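Long-range contacts in putative immunoglobulin-blocking virulence protein (Mycoplasma mycoides subsp. capri, PDB 7ADK), which probably binds host immunoglobulins and blocks their action, as a virulence factor of this mycoplasma: residues Y167-V172 / T341-R346; R580-F585 / E595-L600. All blocks are in the same frame, centred on the assembly; numbering follows the deposited sequence.

Contact 1 sets the loop 167-172 on helix 339-351. Contact 2 joins two parts of the long loop between helix 567-579 and strand 608-610. They are in series along the chain, and contact 1 closes well before contact 2 opens. In space they adjoin, with centres about 12 Å apart. Segment 167-172 links them. Tyr-167 O lies 2.8 Å from Asn-582 ND2, and Asn-169 ND2 lies 2.9 Å from Asn-582 O. Both are probable hydrogen bonds. Tyr-167 OH packs on Pro-584, 3.4 Å from its CD. The second chain of the assembly touches neither contact.

Contact 1: residues Y167-V172 / T341-R346; sequences YQNHTV and TSRLRR
The guanidinium of Arg-346 meets the backbone carbonyl of Gln-168 end-on. Both terminal nitrogens donate to the one oxygen, with Arg-346 NH2 at 2.9 Å and NH1 at 3.0 Å from Gln-168 O. The oxygen sits at the guanidinium edge, in its plane. NH1 arrives in the carbonyl plane, while NH2 is tilted from it. The paired bonds help to fix how the flat group is turned. The arginine gets there by leaving the helix with CG trans to the main-chain nitrogen (chi1 -169°) and then bending at chi2 and chi3.

Two more side chains frame this group. Thr-171 lays its methyl CG2 over one guanidinium face, 3.3 Å from Arg-346 NH1. Tyr-167 adds a cation-pi contact. Arg-346 CZ lies over the ring face, 4.9 Å from the centroid, but the two planes are 59° apart, so the groups are not stacked flat. The phenol OH of Tyr-167 is hydrogen-bonded to Asp-347 OD2, on the next residue of the helix.

Arg-343, one turn earlier, uses its inner nitrogen. Its NE donates to Asn-169 OD1 at 2.9 Å. The donor stands above the plane of the amide carbonyl. The aliphatic CD of Arg-343 passes 3.5 Å from Tyr-167 OH. Near the start of the segment, the hydrogen bond of Ser-342 OG goes to Asn-338 O, one turn back in the chain. Thr-171 OG1 lies 3.1 Å from the same Ser-342 OG. Val-172 CG2 packs beside that serine hydroxyl.

Both arginines therefore use uncharged oxygens of the loop, one from the backbone and one from an amide. Across the two segments the helix grips the loop through directional hydrogen bonds and one cation-pi contact, without a salt bridge.

Contact 2: residues R580-F585 / E595-L600; sequences RNNEPF and EPDKKL
A type I beta turn, Arg-580 to Glu-583, follows helix 567-579 and packs against the loop segment 595-600. The turn is closed by Glu-583 N bonding to Arg-580 O. Its two central residues, Asn-581 and Asn-582, carry the contact.

Asn-582 makes the firmer bond. Its ND2 donates to Asp-597 OD1 at 2.7 Å, almost straight at 175°. The oxygen lies in the amide plane and is met nearly along its C-O bond. The amide and carboxylate planes are 75° apart. The torsion chi1 of 75° holds the amide between the backbone N and the carbonyl carbon. Asn-582 ND2 has a second acceptor in Tyr-167 O, which ties the turn to segment 167-172. The CB of Asn-582 rests 3.2 Å from Pro-596 O.

Asn-581 reaches the other end of the segment. Its ND2 gives a weak bond to Leu-600 O, 3.3 Å away and bent. The same nitrogen lies beside the Leu-600 side chain, 3.7 Å from CG. Arg-636 also bonds Leu-600 O.

Asp-597 is buried. Its carboxylate also accepts the backbone N-H groups of Asn-169 and His-170. These two donors and the Asn-582 amide are neutral and would probably steady a negative charge. Arg-580 and Glu-583 point away and form a salt bridge within the turn.

The geometry is that of a classic type I turn just after a helix, with asparagines at both central positions turned toward the neighbouring loop.

Contact 1: residues Y167-V172 / T341-R346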
ATOM      1  N   TYR A 167      -3.314  10.661  39.965  1.00 68.69           N
ATOM      2  CA  TYR A 167      -4.404  11.031  39.059  1.00 68.69           C
ATOM      3  C   TYR A 167      -5.760  10.479  39.547  1.00 68.69           C
ATOM      4  O   TYR A 167      -5.803   9.403  40.139  1.00 68.69           O
ATOM      5  CB  TYR A 167      -4.050  10.520  37.663  1.00 68.69           C
ATOM      6  CG  TYR A 167      -4.957  10.988  36.541  1.00 68.69           C
ATOM      7  CD1 TYR A 167      -6.131  10.283  36.215  1.00 68.69           C
ATOM      8  CD2 TYR A 167      -4.594  12.118  35.793  1.00 68.69           C
ATOM      9  CE1 TYR A 167      -6.953  10.729  35.165  1.00 68.69           C
ATOM     10  CE2 TYR A 167      -5.411  12.564  34.740  1.00 68.69           C
ATOM     11  CZ  TYR A 167      -6.591  11.867  34.420  1.00 68.69           C
ATOM     12  OH  TYR A 167      -7.376  12.291  33.399  1.00 68.69           O
ATOM     13  N   GLN A 168      -6.876  11.169  39.279  1.00 74.05           N
ATOM     14  CA  GLN A 168      -8.219  10.596  39.422  1.00 74.05           C
ATOM     15  C   GLN A 168      -9.154  10.953  38.262  1.00 74.05           C
ATOM     16  O   GLN A 168      -9.208  12.095  37.807  1.00 74.05           O
ATOM     17  CB  GLN A 168      -8.782  10.889  40.815  1.00 74.05           C
ATOM     18  CG  GLN A 168     -10.253  10.487  40.935  1.00 74.05           C
ATOM     19  CD  GLN A 168     -10.735  10.224  42.343  1.00 74.05           C
ATOM     20  OE1 GLN A 168     -10.000   9.884  43.243  1.00 74.05           O
ATOM     21  NE2 GLN A 168     -12.011  10.285  42.559  1.00 74.05           N
ATOM     22  N   ASN A 169      -9.878   9.945  37.776  1.00 73.95           N
ATOM     23  CA  ASN A 169     -10.729   9.996  36.599  1.00 73.95           C
ATOM     24  C   ASN A 169     -12.146  10.512  36.924  1.00 73.95           C
ATOM     25  O   ASN A 169     -12.572  11.504  36.338  1.00 73.95           O
ATOM     26  CB  ASN A 169     -10.719   8.600  35.953  1.00 73.95           C
ATOM     27  CG  ASN A 169     -10.910   8.669  34.452  1.00 73.95           C
ATOM     28  OD1 ASN A 169     -11.833   9.273  33.946  1.00 73.95           O
ATOM     29  ND2 ASN A 169     -10.019   8.109  33.676  1.00 73.95           N
ATOM     30  N   HIS A 170     -12.870   9.912  37.876  1.00 78.02           N
ATOM     31  CA  HIS A 170     -14.167  10.440  38.319  1.00 78.02           C
ATOM     32  C   HIS A 170     -13.981  11.580  39.318  1.00 78.02           C
ATOM     33  O   HIS A 170     -13.882  11.397  40.528  1.00 78.02           O
ATOM     34  CB  HIS A 170     -15.112   9.348  38.828  1.00 78.02           C
ATOM     35  CG  HIS A 170     -15.750   8.513  37.743  1.00 78.02           C
ATOM     36  ND1 HIS A 170     -15.709   8.757  36.366  1.00 78.02           N
ATOM     37  CD2 HIS A 170     -16.562   7.443  37.967  1.00 78.02           C
ATOM     38  CE1 HIS A 170     -16.461   7.803  35.797  1.00 78.02           C
ATOM     39  NE2 HIS A 170     -16.980   7.001  36.737  1.00 78.02           N
ATOM     40  N   THR A 171     -13.940  12.788  38.769  1.00 79.05           N
ATOM     41  CA  THR A 171     -13.881  14.072  39.474  1.00 79.05           C
ATOM     42  C   THR A 171     -15.196  14.506  40.118  1.00 79.05           C
ATOM     43  O   THR A 171     -15.170  15.369  40.986  1.00 79.05           O
ATOM     44  CB  THR A 171     -13.477  15.167  38.487  1.00 79.05           C
ATOM     45  OG1 THR A 171     -14.308  15.119  37.372  1.00 79.05           O
ATOM     46  CG2 THR A 171     -12.062  15.006  37.981  1.00 79.05           C
ATOM     47  N   VAL A 172     -16.344  13.955  39.713  1.00 83.86           N
ATOM     48  CA  VAL A 172     -17.687  14.409  40.115  1.00 83.86           C
ATOM     49  C   VAL A 172     -18.594  13.260  40.554  1.00 83.86           C
ATOM     50  O   VAL A 172     -18.399  12.099  40.196  1.00 83.86           O
ATOM     51  CB  VAL A 172     -18.376  15.257  39.023  1.00 83.86           C
ATOM     52  CG1 VAL A 172     -17.621  16.561  38.762  1.00 83.86           C
ATOM     53  CG2 VAL A 172     -18.587  14.526  37.700  1.00 83.86           C
ATOM     54  N   THR A 341     -16.555  15.603  30.267  1.00 67.98           N
ATOM     55  CA  THR A 341     -16.170  17.021  30.171  1.00 67.98           C
ATOM     56  C   THR A 341     -15.560  17.555  31.450  1.00 67.98           C
ATOM     57  O   THR A 341     -14.657  18.373  31.389  1.00 67.98           O
ATOM     58  CB  THR A 341     -17.324  17.935  29.739  1.00 67.98           C
ATOM     59  OG1 THR A 341     -18.404  17.902  30.637  1.00 67.98           O
ATOM     60  CG2 THR A 341     -17.850  17.564  28.368  1.00 67.98           C
ATOM     61  N   SER A 342     -15.997  17.100  32.622  1.00 70.78           N
ATOM     62  CA  SER A 342     -15.401  17.520  33.899  1.00 70.78           C
ATOM     63  C   SER A 342     -13.958  17.038  34.041  1.00 70.78           C
ATOM     64  O   SER A 342     -13.110  17.799  34.502  1.00 70.78           O
ATOM     65  CB  SER A 342     -16.246  17.045  35.078  1.00 70.78           C
ATOM     66  OG  SER A 342     -16.353  15.645  35.066  1.00 70.78           O
ATOM     67  N   ARG A 343     -13.643  15.820  33.580  1.00 67.79           N
ATOM     68  CA  ARG A 343     -12.267  15.320  33.465  1.00 67.79           C
ATOM     69  C   ARG A 343     -11.456  16.130  32.461  1.00 67.79           C
ATOM     70  O   ARG A 343     -10.398  16.626  32.823  1.00 67.79           O
ATOM     71  CB  ARG A 343     -12.274  13.831  33.101  1.00 67.79           C
ATOM     72  CG  ARG A 343     -10.885  13.162  33.175  1.00 67.79           C
ATOM     73  CD  ARG A 343     -10.603  12.233  31.993  1.00 67.79           C
ATOM     74  NE  ARG A 343     -11.643  11.211  31.850  1.00 67.79           N
ATOM     75  CZ  ARG A 343     -12.225  10.806  30.740  1.00 67.79           C
ATOM     76  NH1 ARG A 343     -11.803  11.143  29.566  1.00 67.79           N
ATOM     77  NH2 ARG A 343     -13.267  10.045  30.800  1.00 67.79           N
ATOM     78  N   LEU A 344     -11.926  16.332  31.226  1.00 66.12           N
ATOM     79  CA  LEU A 344     -11.196  17.130  30.235  1.00 66.12           C
ATOM     80  C   LEU A 344     -10.998  18.598  30.659  1.00 66.12           C
ATOM     81  O   LEU A 344      -9.944  19.166  30.397  1.00 66.12           O
ATOM     82  CB  LEU A 344     -11.883  17.056  28.864  1.00 66.12           C
ATOM     83  CG  LEU A 344     -11.448  15.876  27.985  1.00 66.12           C
ATOM     84  CD1 LEU A 344     -12.162  14.585  28.327  1.00 66.12           C
ATOM     85  CD2 LEU A 344     -11.689  16.186  26.519  1.00 66.12           C
ATOM     86  N   ARG A 345     -11.959  19.208  31.359  1.00 70.34           N
ATOM     87  CA  ARG A 345     -11.815  20.556  31.933  1.00 70.34           C
ATOM     88  C   ARG A 345     -10.716  20.588  32.982  1.00 70.34           C
ATOM     89  O   ARG A 345      -9.833  21.434  32.918  1.00 70.34           O
ATOM     90  CB  ARG A 345     -13.148  21.037  32.520  1.00 70.34           C
ATOM     91  CG  ARG A 345     -13.159  22.565  32.685  1.00 70.34           C
ATOM     92  CD  ARG A 345     -14.412  23.090  33.393  1.00 70.34           C
ATOM     93  NE  ARG A 345     -15.652  22.599  32.763  1.00 70.34           N
ATOM     94  CZ  ARG A 345     -16.474  21.682  33.235  1.00 70.34           C
ATOM     95  NH1 ARG A 345     -16.388  21.196  34.430  1.00 70.34           N
ATOM     96  NH2 ARG A 345     -17.444  21.229  32.512  1.00 70.34           N
ATOM     97  N   ARG A 346     -10.749  19.662  33.941  1.00 71.44           N
ATOM     98  CA  ARG A 346      -9.727  19.535  34.979  1.00 71.44           C
ATOM     99  C   ARG A 346      -8.353  19.315  34.363  1.00 71.44           C
ATOM    100  O   ARG A 346      -7.427  20.022  34.731  1.00 71.44           O
ATOM    101  CB  ARG A 346     -10.168  18.439  35.955  1.00 71.44           C
ATOM    102  CG  ARG A 346      -9.343  18.340  37.249  1.00 71.44           C
ATOM    103  CD  ARG A 346      -7.959  17.700  37.111  1.00 71.44           C
ATOM    104  NE  ARG A 346      -8.022  16.424  36.388  1.00 71.44           N
ATOM    105  CZ  ARG A 346      -8.462  15.279  36.834  1.00 71.44           C
ATOM    106  NH1 ARG A 346      -8.781  15.050  38.065  1.00 71.44           N
ATOM    107  NH2 ARG A 346      -8.581  14.309  36.001  1.00 71.44           N
TER

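Contact 2: residues R580-F585 / E595-L600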
ATOM      1  N   ARG A 580      -0.941   2.681  37.143  1.00 60.55           N
ATOM      2  CA  ARG A 580      -1.361   3.948  36.518  1.00 60.55           C
ATOM      3  C   ARG A 580      -2.608   3.775  35.642  1.00 60.55           C
ATOM      4  O   ARG A 580      -2.957   4.645  34.858  1.00 60.55           O
ATOM      5  CB  ARG A 580      -0.186   4.595  35.767  1.00 60.55           C
ATOM      6  CG  ARG A 580       0.920   5.085  36.701  1.00 60.55           C
ATOM      7  CD  ARG A 580       2.162   5.597  35.968  1.00 60.55           C
ATOM      8  NE  ARG A 580       1.956   6.929  35.395  1.00 60.55           N
ATOM      9  CZ  ARG A 580       2.790   7.602  34.625  1.00 60.55           C
ATOM     10  NH1 ARG A 580       2.473   8.781  34.218  1.00 60.55           N
ATOM     11  NH2 ARG A 580       3.953   7.153  34.255  1.00 60.55           N
ATOM     12  N   ASN A 581      -3.323   2.656  35.757  1.00 61.86           N
ATOM     13  CA  ASN A 581      -4.417   2.304  34.857  1.00 61.86           C
ATOM     14  C   ASN A 581      -5.585   3.301  34.883  1.00 61.86           C
ATOM     15  O   ASN A 581      -6.299   3.418  33.896  1.00 61.86           O
ATOM     16  CB  ASN A 581      -4.885   0.888  35.203  1.00 61.86           C
ATOM     17  CG  ASN A 581      -6.066   0.408  34.383  1.00 61.86           C
ATOM     18  OD1 ASN A 581      -5.940  -0.103  33.289  1.00 61.86           O
ATOM     19  ND2 ASN A 581      -7.258   0.520  34.901  1.00 61.86           N
ATOM     20  N   ASN A 582      -5.850   4.008  35.978  1.00 63.30           N
ATOM     21  CA  ASN A 582      -6.977   4.938  36.005  1.00 63.30           C
ATOM     22  C   ASN A 582      -6.765   6.185  35.121  1.00 63.30           C
ATOM     23  O   ASN A 582      -7.717   6.905  34.852  1.00 63.30           O
ATOM     24  CB  ASN A 582      -7.350   5.248  37.460  1.00 63.30           C
ATOM     25  CG  ASN A 582      -6.394   6.179  38.153  1.00 63.30           C
ATOM     26  OD1 ASN A 582      -5.185   6.040  38.074  1.00 63.30           O
ATOM     27  ND2 ASN A 582      -6.916   7.154  38.835  1.00 63.30           N
ATOM     28  N   GLU A 583      -5.552   6.432  34.631  1.00 63.58           N
ATOM     29  CA  GLU A 583      -5.230   7.502  33.684  1.00 63.58           C
ATOM     30  C   GLU A 583      -5.604   7.132  32.237  1.00 63.58           C
ATOM     31  O   GLU A 583      -5.369   5.997  31.832  1.00 63.58           O
ATOM     32  CB  GLU A 583      -3.729   7.809  33.680  1.00 63.58           C
ATOM     33  CG  GLU A 583      -3.097   8.104  35.042  1.00 63.58           C
ATOM     34  CD  GLU A 583      -1.577   8.310  34.949  1.00 63.58           C
ATOM     35  OE1 GLU A 583      -1.100   8.827  33.913  1.00 63.58           O
ATOM     36  OE2 GLU A 583      -0.853   7.996  35.912  1.00 63.58           O
ATOM     37  N   PRO A 584      -6.077   8.071  31.395  1.00 59.00           N
ATOM     38  CA  PRO A 584      -6.534   7.758  30.040  1.00 59.00           C
ATOM     39  C   PRO A 584      -5.494   7.174  29.077  1.00 59.00           C
ATOM     40  O   PRO A 584      -5.837   6.374  28.217  1.00 59.00           O
ATOM     41  CB  PRO A 584      -7.048   9.074  29.482  1.00 59.00           C
ATOM     42  CG  PRO A 584      -7.393   9.912  30.699  1.00 59.00           C
ATOM     43  CD  PRO A 584      -6.386   9.450  31.737  1.00 59.00           C
ATOM     44  N   PHE A 585      -4.219   7.554  29.177  1.00 53.69           N
ATOM     45  CA  PHE A 585      -3.183   7.078  28.245  1.00 53.69           C
ATOM     46  C   PHE A 585      -2.905   5.584  28.409  1.00 53.69           C
ATOM     47  O   PHE A 585      -2.712   4.852  27.441  1.00 53.69           O
ATOM     48  CB  PHE A 585      -1.885   7.880  28.415  1.00 53.69           C
ATOM     49  CG  PHE A 585      -0.809   7.512  27.411  1.00 53.69           C
ATOM     50  CD1 PHE A 585       0.159   6.540  27.719  1.00 53.69           C
ATOM     51  CD2 PHE A 585      -0.809   8.103  26.137  1.00 53.69           C
ATOM     52  CE1 PHE A 585       1.113   6.172  26.766  1.00 53.69           C
ATOM     53  CE2 PHE A 585       0.148   7.731  25.188  1.00 53.69           C
ATOM     54  CZ  PHE A 585       1.112   6.767  25.502  1.00 53.69           C
ATOM     55  N   GLU A 595     -16.278   2.836  36.390  1.00 72.84           N
ATOM     56  CA  GLU A 595     -15.604   3.397  37.575  1.00 72.84           C
ATOM     57  C   GLU A 595     -14.067   3.214  37.538  1.00 72.84           C
ATOM     58  O   GLU A 595     -13.521   2.347  38.221  1.00 72.84           O
ATOM     59  CB  GLU A 595     -16.263   2.841  38.854  1.00 72.84           C
ATOM     60  CG  GLU A 595     -16.423   1.319  38.961  1.00 72.84           C
ATOM     61  CD  GLU A 595     -17.577   0.932  39.904  1.00 72.84           C
ATOM     62  OE1 GLU A 595     -17.637   1.447  41.029  1.00 72.84           O
ATOM     63  OE2 GLU A 595     -18.413   0.078  39.542  1.00 72.84           O
ATOM     64  N   PRO A 596     -13.335   4.019  36.736  1.00 68.26           N
ATOM     65  CA  PRO A 596     -11.911   3.816  36.402  1.00 68.26           C
ATOM     66  C   PRO A 596     -10.910   3.778  37.549  1.00 68.26           C
ATOM     67  O   PRO A 596      -9.835   3.205  37.418  1.00 68.26           O
ATOM     68  CB  PRO A 596     -11.526   4.949  35.452  1.00 68.26           C
ATOM     69  CG  PRO A 596     -12.860   5.316  34.830  1.00 68.26           C
ATOM     70  CD  PRO A 596     -13.869   5.110  35.942  1.00 68.26           C
ATOM     71  N   ASP A 597     -11.258   4.408  38.659  1.00 72.46           N
ATOM     72  CA  ASP A 597     -10.434   4.550  39.851  1.00 72.46           C
ATOM     73  C   ASP A 597     -10.581   3.381  40.840  1.00 72.46           C
ATOM     74  O   ASP A 597      -9.653   3.094  41.592  1.00 72.46           O
ATOM     75  CB  ASP A 597     -10.820   5.877  40.511  1.00 72.46           C
ATOM     76  CG  ASP A 597     -10.734   7.050  39.532  1.00 72.46           C
ATOM     77  OD1 ASP A 597      -9.608   7.415  39.136  1.00 72.46           O
ATOM     78  OD2 ASP A 597     -11.791   7.602  39.164  1.00 72.46           O
ATOM     79  N   LYS A 598     -11.734   2.703  40.847  1.00 72.05           N
ATOM     80  CA  LYS A 598     -12.037   1.569  41.734  1.00 72.05           C
ATOM     81  C   LYS A 598     -11.782   0.238  41.040  1.00 72.05           C
ATOM     82  O   LYS A 598     -10.859  -0.489  41.399  1.00 72.05           O
ATOM     83  CB  LYS A 598     -13.474   1.670  42.288  1.00 72.05           C
ATOM     84  CG  LYS A 598     -13.815   0.541  43.270  1.00 72.05           C
ATOM     85  CD  LYS A 598     -15.236   0.654  43.816  1.00 72.05           C
ATOM     86  CE  LYS A 598     -15.577  -0.488  44.765  1.00 72.05           C
ATOM     87  NZ  LYS A 598     -16.919  -0.372  45.331  1.00 72.05           N
ATOM     88  N   LYS A 599     -12.614  -0.094  40.050  1.00 69.99           N
ATOM     89  CA  LYS A 599     -12.597  -1.383  39.346  1.00 69.99           C
ATOM     90  C   LYS A 599     -11.660  -1.320  38.147  1.00 69.99           C
ATOM     91  O   LYS A 599     -12.099  -1.343  37.003  1.00 69.99           O
ATOM     92  CB  LYS A 599     -14.020  -1.801  38.939  1.00 69.99           C
ATOM     93  CG  LYS A 599     -14.949  -2.084  40.116  1.00 69.99           C
ATOM     94  CD  LYS A 599     -16.288  -2.597  39.601  1.00 69.99           C
ATOM     95  CE  LYS A 599     -17.281  -2.851  40.731  1.00 69.99           C
ATOM     96  NZ  LYS A 599     -18.668  -2.624  40.289  1.00 69.99           N
ATOM     97  N   LEU A 600     -10.357  -1.270  38.391  1.00 67.27           N
ATOM     98  CA  LEU A 600      -9.318  -1.228  37.358  1.00 67.27           C
ATOM     99  C   LEU A 600      -9.505  -2.331  36.302  1.00 67.27           C
ATOM    100  O   LEU A 600      -9.274  -2.086  35.122  1.00 67.27           O
ATOM    101  CB  LEU A 600      -7.938  -1.321  38.022  1.00 67.27           C
ATOM    102  CG  LEU A 600      -7.357  -0.008  38.537  1.00 67.27           C
ATOM    103  CD1 LEU A 600      -8.273   0.805  39.419  1.00 67.27           C
ATOM    104  CD2 LEU A 600      -6.122  -0.308  39.349  1.00 67.27           C
TER